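Local coordinates for putative TetR-family transcriptional regulator (Syntrophomonas wolfei subsp. wolfei, PDB 3LWJ), which probably binds DNA through a helix-turn-helix as a dimeric transcriptional regulator of the TetR family, at residues Cys20-Phe25 with Ser107-Arg112; Val99-Glu104 with Tyr169-Leu174. All coordinates share one frame; numbering follows the deposited sequence.

Contact 1. Residues Cys20-Phe25 with Ser107-Arg112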
loop_
_atom_site.group_PDB
_atom_site.type_symbol
_atom_site.label_atom_id
_atom_site.label_comp_id
_atom_site.label_asym_id
_atom_site.label_seq_id
_atom_site.Cartn_x
_atom_site.Cartn_y
_atom_site.Cartn_z
ATOM N N CYS A 20 -25.757 -5.355 -4.343
ATOM C CA CYS A 20 -25.686 -6.807 -4.615
ATOM C C CYS A 20 -24.303 -7.263 -5.102
ATOM O O CYS A 20 -23.834 -8.342 -4.736
ATOM C CB CYS A 20 -26.733 -7.233 -5.659
ATOM S SG CYS A 20 -28.449 -7.045 -5.129
ATOM N N SER A 21 -23.686 -6.447 -5.950
ATOM C CA SER A 21 -22.364 -6.741 -6.496
ATOM C C SER A 21 -21.323 -6.740 -5.371
ATOM O O SER A 21 -20.492 -7.648 -5.259
ATOM C CB SER A 21 -21.976 -5.703 -7.577
ATOM O OG SER A 21 -22.813 -5.776 -8.710
ATOM N N LEU A 22 -21.390 -5.712 -4.533
ATOM C CA LEU A 22 -20.537 -5.623 -3.361
ATOM C C LEU A 22 -20.716 -6.885 -2.517
ATOM O O LEU A 22 -19.733 -7.554 -2.188
ATOM C CB LEU A 22 -20.864 -4.347 -2.568
ATOM C CG LEU A 22 -19.804 -3.555 -1.822
ATOM C CD1 LEU A 22 -18.443 -3.578 -2.511
ATOM C CD2 LEU A 22 -20.329 -2.100 -1.649
ATOM N N ASP A 23 -21.955 -7.249 -2.198
ATOM C CA ASP A 23 -22.192 -8.430 -1.337
ATOM C C ASP A 23 -21.602 -9.709 -1.919
ATOM O O ASP A 23 -21.011 -10.509 -1.192
ATOM C CB ASP A 23 -23.695 -8.660 -1.064
ATOM C CG ASP A 23 -24.348 -7.509 -0.273
ATOM O OD1 ASP A 23 -23.637 -6.641 0.265
ATOM O OD2 ASP A 23 -25.590 -7.461 -0.223
ATOM N N LEU A 24 -21.801 -9.921 -3.223
ATOM C CA LEU A 24 -21.274 -11.107 -3.911
ATOM C C LEU A 24 -19.721 -11.104 -3.971
ATOM O O LEU A 24 -19.067 -12.161 -3.845
ATOM C CB LEU A 24 -21.869 -11.232 -5.330
ATOM C CG LEU A 24 -23.284 -11.802 -5.509
ATOM C CD1 LEU A 24 -23.769 -11.503 -6.921
ATOM C CD2 LEU A 24 -23.328 -13.309 -5.256
ATOM N N PHE A 25 -19.132 -9.921 -4.159
ATOM C CA PHE A 25 -17.679 -9.791 -4.173
ATOM C C PHE A 25 -17.104 -10.240 -2.810
ATOM O O PHE A 25 -16.167 -11.040 -2.762
ATOM C CB PHE A 25 -17.235 -8.335 -4.477
ATOM C CG PHE A 25 -17.544 -7.849 -5.883
ATOM C CD1 PHE A 25 -17.864 -8.710 -6.902
ATOM C CD2 PHE A 25 -17.424 -6.500 -6.177
ATOM C CE1 PHE A 25 -18.119 -8.241 -8.157
ATOM C CE2 PHE A 25 -17.678 -6.023 -7.438
ATOM C CZ PHE A 25 -18.041 -6.881 -8.422
ATOM N N SER A 107 -14.145 -0.932 1.245
ATOM C CA SER A 107 -12.775 -0.761 1.731
ATOM C C SER A 107 -12.065 -2.109 1.729
ATOM O O SER A 107 -10.912 -2.218 1.347
ATOM C CB SER A 107 -12.761 -0.154 3.150
ATOM O OG SER A 107 -13.155 1.240 3.166
ATOM N N GLU A 108 -12.756 -3.154 2.145
ATOM C CA GLU A 108 -12.171 -4.488 2.071
ATOM C C GLU A 108 -11.825 -4.898 0.631
ATOM O O GLU A 108 -10.690 -5.300 0.367
ATOM C CB GLU A 108 -13.078 -5.524 2.703
ATOM C CG GLU A 108 -12.288 -6.706 3.252
ATOM C CD GLU A 108 -13.176 -7.822 3.805
ATOM O OE1 GLU A 108 -14.138 -7.527 4.556
ATOM O OE2 GLU A 108 -12.897 -8.991 3.455
ATOM N N ILE A 109 -12.787 -4.794 -0.300
ATOM C CA ILE A 109 -12.524 -5.150 -1.691
ATOM C C ILE A 109 -11.356 -4.321 -2.235
ATOM O O ILE A 109 -10.432 -4.881 -2.785
ATOM C CB ILE A 109 -13.746 -4.941 -2.605
ATOM C CG1 ILE A 109 -14.891 -5.893 -2.245
ATOM C CG2 ILE A 109 -13.365 -5.109 -4.113
ATOM C CD1 ILE A 109 -14.536 -7.358 -2.307
ATOM N N TYR A 110 -11.393 -2.995 -2.042
ATOM C CA TYR A 110 -10.275 -2.104 -2.420
ATOM C C TYR A 110 -8.934 -2.586 -1.900
ATOM O O TYR A 110 -7.920 -2.500 -2.607
ATOM C CB TYR A 110 -10.581 -0.704 -1.911
ATOM C CG TYR A 110 -9.486 0.320 -1.993
ATOM C CD1 TYR A 110 -8.834 0.605 -3.208
ATOM C CD2 TYR A 110 -9.144 1.075 -0.859
ATOM C CE1 TYR A 110 -7.831 1.593 -3.266
ATOM C CE2 TYR A 110 -8.157 2.066 -0.919
ATOM C CZ TYR A 110 -7.518 2.319 -2.136
ATOM O OH TYR A 110 -6.550 3.283 -2.191
ATOM N N SER A 111 -8.934 -3.085 -0.665
ATOM C CA SER A 111 -7.717 -3.508 0.037
ATOM C C SER A 111 -7.271 -4.899 -0.335
ATOM O O SER A 111 -6.173 -5.308 0.032
ATOM C CB SER A 111 -7.936 -3.477 1.561
ATOM O OG SER A 111 -8.268 -2.173 2.003
ATOM N N ARG A 112 -8.120 -5.635 -1.029
ATOM C CA ARG A 112 -7.796 -7.008 -1.407
ATOM C C ARG A 112 -7.422 -7.176 -2.888
ATOM O O ARG A 112 -6.616 -8.023 -3.203
ATOM C CB ARG A 112 -8.956 -7.939 -1.081
ATOM C CG ARG A 112 -9.171 -8.163 0.407
ATOM C CD ARG A 112 -10.208 -9.274 0.628
ATOM N NE ARG A 112 -10.280 -9.643 2.043
ATOM C CZ ARG A 112 -9.382 -10.405 2.662
ATOM N NH1 ARG A 112 -8.333 -10.890 1.995
ATOM N NH2 ARG A 112 -9.523 -10.678 3.958
#
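Leu-22 and Phe-25, one turn apart on helix 10-28, meet the side chain of Ile-109 on helix 104-113, and no hydrogen bond crosses between the two segments. Ser-21, just before them, is buried against helices 35-42 and 56-79; its OG is bonded to the carbonyl of Ile-17, and its O lies 3.0 Å above one face of the Phe-25 ring, offset toward the rim. Leu-22 makes the looser contact, its CD1 lying 4.2 Å from Ile-109 CG1. Leu-24 packs instead on Asp-37, Ile-38 and Leu-41. Phe-25 makes the tighter contact through its methylene rather than its ring, with CB 3.6 Å from Ile-109 CD1. With CG1 anti to the carbonyl carbon (chi1 -66°), Ile-109 sends that branch toward helix 10-28, and chi2 (-58°) sets CD1 beside Phe-25, 3.9 Å from its C atom. In a salt bridge within helix 104-113, Arg-112 NE donates to the anti lone pair of Glu-108 OE2 at 3.0 Å, nearly in the guanidinium plane, while its NH1 bonds to the carbonyl of Gly-115 of the second subunit. Helix 56-79 adjoins both sides of the junction, with Leu-63 against Leu-22, Lys-56 against Phe-25 and Phe-67 against Ser-107. Helix 10-28, resting on helix 35-42 of the predicted helix-turn-helix, thus joins the probable DNA-binding region to the helical C-terminal body, as in TetR-family regulators.

Contact 2. Residues Val99-Glu104 with Tyr169-Leu174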
loop_
_atom_site.group_PDB
_atom_site.type_symbol
_atom_site.label_atom_id
_atom_site.label_comp_id
_atom_site.label_asym_id
_atom_site.label_seq_id
_atom_site.Cartn_x
_atom_site.Cartn_y
_atom_site.Cartn_z
ATOM N N VAL A 99 -14.899 7.881 6.243
ATOM C CA VAL A 99 -15.618 7.468 5.029
ATOM C C VAL A 99 -15.250 6.004 4.728
ATOM O O VAL A 99 -16.123 5.191 4.429
ATOM C CB VAL A 99 -15.320 8.401 3.818
ATOM C CG1 VAL A 99 -15.980 7.898 2.573
ATOM C CG2 VAL A 99 -15.765 9.830 4.100
ATOM N N PHE A 100 -13.962 5.665 4.841
ATOM C CA PHE A 100 -13.548 4.278 4.658
ATOM C C PHE A 100 -14.401 3.364 5.559
ATOM O O PHE A 100 -14.963 2.393 5.070
ATOM C CB PHE A 100 -12.061 4.060 4.983
ATOM C CG PHE A 100 -11.094 4.671 4.009
ATOM C CD1 PHE A 100 -11.422 4.918 2.718
ATOM C CD2 PHE A 100 -9.801 4.924 4.406
ATOM C CE1 PHE A 100 -10.496 5.447 1.821
ATOM C CE2 PHE A 100 -8.886 5.448 3.528
ATOM C CZ PHE A 100 -9.254 5.713 2.219
ATOM N N ALA A 101 -14.496 3.688 6.848
ATOM C CA ALA A 101 -15.225 2.864 7.822
ATOM C C ALA A 101 -16.740 2.742 7.536
ATOM O O ALA A 101 -17.355 1.697 7.813
ATOM C CB ALA A 101 -14.988 3.380 9.248
ATOM N N GLN A 102 -17.336 3.793 6.981
ATOM C CA GLN A 102 -18.754 3.755 6.601
ATOM C C GLN A 102 -18.998 2.860 5.395
ATOM O O GLN A 102 -20.119 2.399 5.206
ATOM C CB GLN A 102 -19.283 5.163 6.315
ATOM C CG GLN A 102 -19.652 5.932 7.594
ATOM C CD GLN A 102 -19.535 7.444 7.438
ATOM O OE1 GLN A 102 -19.585 7.982 6.316
ATOM N NE2 GLN A 102 -19.359 8.138 8.565
ATOM N N ASN A 103 -17.950 2.635 4.593
ATOM C CA ASN A 103 -17.989 1.756 3.430
ATOM C C ASN A 103 -17.029 0.586 3.654
ATOM O O ASN A 103 -16.059 0.412 2.890
ATOM C CB ASN A 103 -17.545 2.530 2.166
ATOM C CG ASN A 103 -18.487 3.689 1.819
ATOM O OD1 ASN A 103 -19.277 3.574 0.869
ATOM N ND2 ASN A 103 -18.428 4.799 2.600
ATOM N N GLU A 104 -17.283 -0.183 4.712
ATOM C CA GLU A 104 -16.357 -1.201 5.162
ATOM C C GLU A 104 -16.152 -2.317 4.154
ATOM O O GLU A 104 -15.027 -2.764 3.924
ATOM C CB GLU A 104 -16.802 -1.797 6.484
ATOM C CG GLU A 104 -15.748 -2.736 7.080
ATOM C CD GLU A 104 -15.962 -3.038 8.562
ATOM O OE1 GLU A 104 -16.401 -2.148 9.317
ATOM O OE2 GLU A 104 -15.669 -4.177 8.976
ATOM N N TYR A 169 -5.760 -1.413 5.115
ATOM C CA TYR A 169 -5.519 -2.830 4.884
ATOM C C TYR A 169 -5.246 -3.576 6.196
ATOM O O TYR A 169 -5.788 -4.652 6.427
ATOM C CB TYR A 169 -4.383 -3.005 3.872
ATOM C CG TYR A 169 -3.602 -4.305 3.923
ATOM C CD1 TYR A 169 -4.000 -5.420 3.206
ATOM C CD2 TYR A 169 -2.421 -4.392 4.649
ATOM C CE1 TYR A 169 -3.239 -6.604 3.238
ATOM C CE2 TYR A 169 -1.646 -5.561 4.666
ATOM C CZ TYR A 169 -2.067 -6.666 3.970
ATOM O OH TYR A 169 -1.285 -7.823 3.988
ATOM N N LYS A 170 -4.445 -2.994 7.072
ATOM C CA LYS A 170 -4.149 -3.636 8.358
ATOM C C LYS A 170 -5.359 -3.725 9.284
ATOM O O LYS A 170 -5.441 -4.643 10.124
ATOM C CB LYS A 170 -2.986 -2.951 9.082
ATOM C CG LYS A 170 -1.651 -3.091 8.361
ATOM C CD LYS A 170 -0.390 -2.641 9.219
ATOM C CE LYS A 170 -0.163 -3.432 10.519
ATOM N NZ LYS A 170 1.286 -3.566 10.916
ATOM N N TRP A 171 -6.301 -2.799 9.152
ATOM C CA TRP A 171 -7.525 -2.873 9.964
ATOM C C TRP A 171 -8.499 -3.878 9.372
ATOM O O TRP A 171 -8.816 -4.904 10.009
ATOM C CB TRP A 171 -8.173 -1.514 10.079
ATOM C CG TRP A 171 -9.562 -1.522 10.628
ATOM C CD1 TRP A 171 -9.973 -2.025 11.828
ATOM C CD2 TRP A 171 -10.720 -0.948 10.018
ATOM N NE1 TRP A 171 -11.326 -1.826 11.983
ATOM C CE2 TRP A 171 -11.803 -1.157 10.887
ATOM C CE3 TRP A 171 -10.943 -0.266 8.822
ATOM C CZ2 TRP A 171 -13.093 -0.728 10.592
ATOM C CZ3 TRP A 171 -12.236 0.169 8.535
ATOM C CH2 TRP A 171 -13.289 -0.072 9.413
ATOM N N VAL A 172 -8.928 -3.615 8.130
ATOM C CA VAL A 172 -10.022 -4.358 7.528
ATOM C C VAL A 172 -9.605 -5.712 6.942
ATOM O O VAL A 172 -10.423 -6.616 6.905
ATOM C CB VAL A 172 -10.828 -3.490 6.473
ATOM C CG1 VAL A 172 -10.083 -3.380 5.113
ATOM C CG2 VAL A 172 -12.210 -4.052 6.291
ATOM N N VAL A 173 -8.368 -5.870 6.478
ATOM C CA VAL A 173 -7.946 -7.170 5.970
ATOM C C VAL A 173 -7.164 -7.988 7.020
ATOM O O VAL A 173 -7.571 -9.110 7.330
ATOM C CB VAL A 173 -7.169 -7.095 4.665
ATOM C CG1 VAL A 173 -6.616 -8.461 4.286
ATOM C CG2 VAL A 173 -8.071 -6.541 3.545
ATOM N N LEU A 174 -6.061 -7.460 7.549
ATOM C CA LEU A 174 -5.274 -8.203 8.550
ATOM C C LEU A 174 -5.953 -8.341 9.905
ATOM O O LEU A 174 -5.668 -9.289 10.647
ATOM C CB LEU A 174 -3.918 -7.558 8.796
ATOM C CG LEU A 174 -2.939 -7.482 7.640
ATOM C CD1 LEU A 174 -1.572 -7.164 8.221
ATOM C CD2 LEU A 174 -2.907 -8.803 6.916
#
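Trp-171 meets Ala-101 and Glu-104 with the outer end of its six-membered ring. CH2 lies 3.9 Å from Ala-101 CB and 3.7 Å from Glu-104 OE1, both partners approaching obliquely. The carboxylate plane is turned 58° from the indole, and the side chains cross at about a right angle. Glu-104 runs out extended, chi1 -172° turning CG away from the backbone N, and passes Val-172 in the opposite direction, CG lying 3.9 Å from Val-172 CG2. A leucine in place of Trp-171 would probably open a gap beside Ala-101 and leave the Glu-104 carboxylate freer to turn.

Behind this first shell, Asn-103 follows the end of helix 85-102 and links it to helix 104-113: its ND2 donates to Val-99 O at 3.0 Å with an N-H...O angle of 162°, and its backbone N shares that acceptor. On the other segment a pi-type turn gives Tyr-169 O two donors, the backbone N of Val-173 and of Leu-174. Further out, Lys-179 and Met-182 of helix 179-195 touch Trp-171, and Gln-70 of helix 56-79 accepts from Asn-103 ND2. In the all-helical body, helix 85-102 and the start of helix 104-113 thus pack on helix 153-173, Val-172 also touching Glu-108 and Ser-111.

How the contacts relate
Helix 104-113 is common ground: contact 1 uses its Ile-109, whereas in contact 2 Glu-104 stands at its start. Contact 1 is the more buried and wholly apolar across its segments, although it covers less area, 125 Å² against 186 Å². Contact 2 is partly open, and the exposed Glu-104 adds a carboxylate and an aliphatic CG contact to its apolar pair. Their centres lie 11 Å apart and they touch directly: Ser-107 OG is 2.9 Å from Phe-100 O, a probable hydrogen bond, and Ser-111 CB packs 3.7 Å from Val-173 CG2. Contact 1 thus ties helix 10-28, which packs against the predicted helix-turn-helix, to helix 104-113, while contact 2 holds helix 153-173; both reach the second subunit.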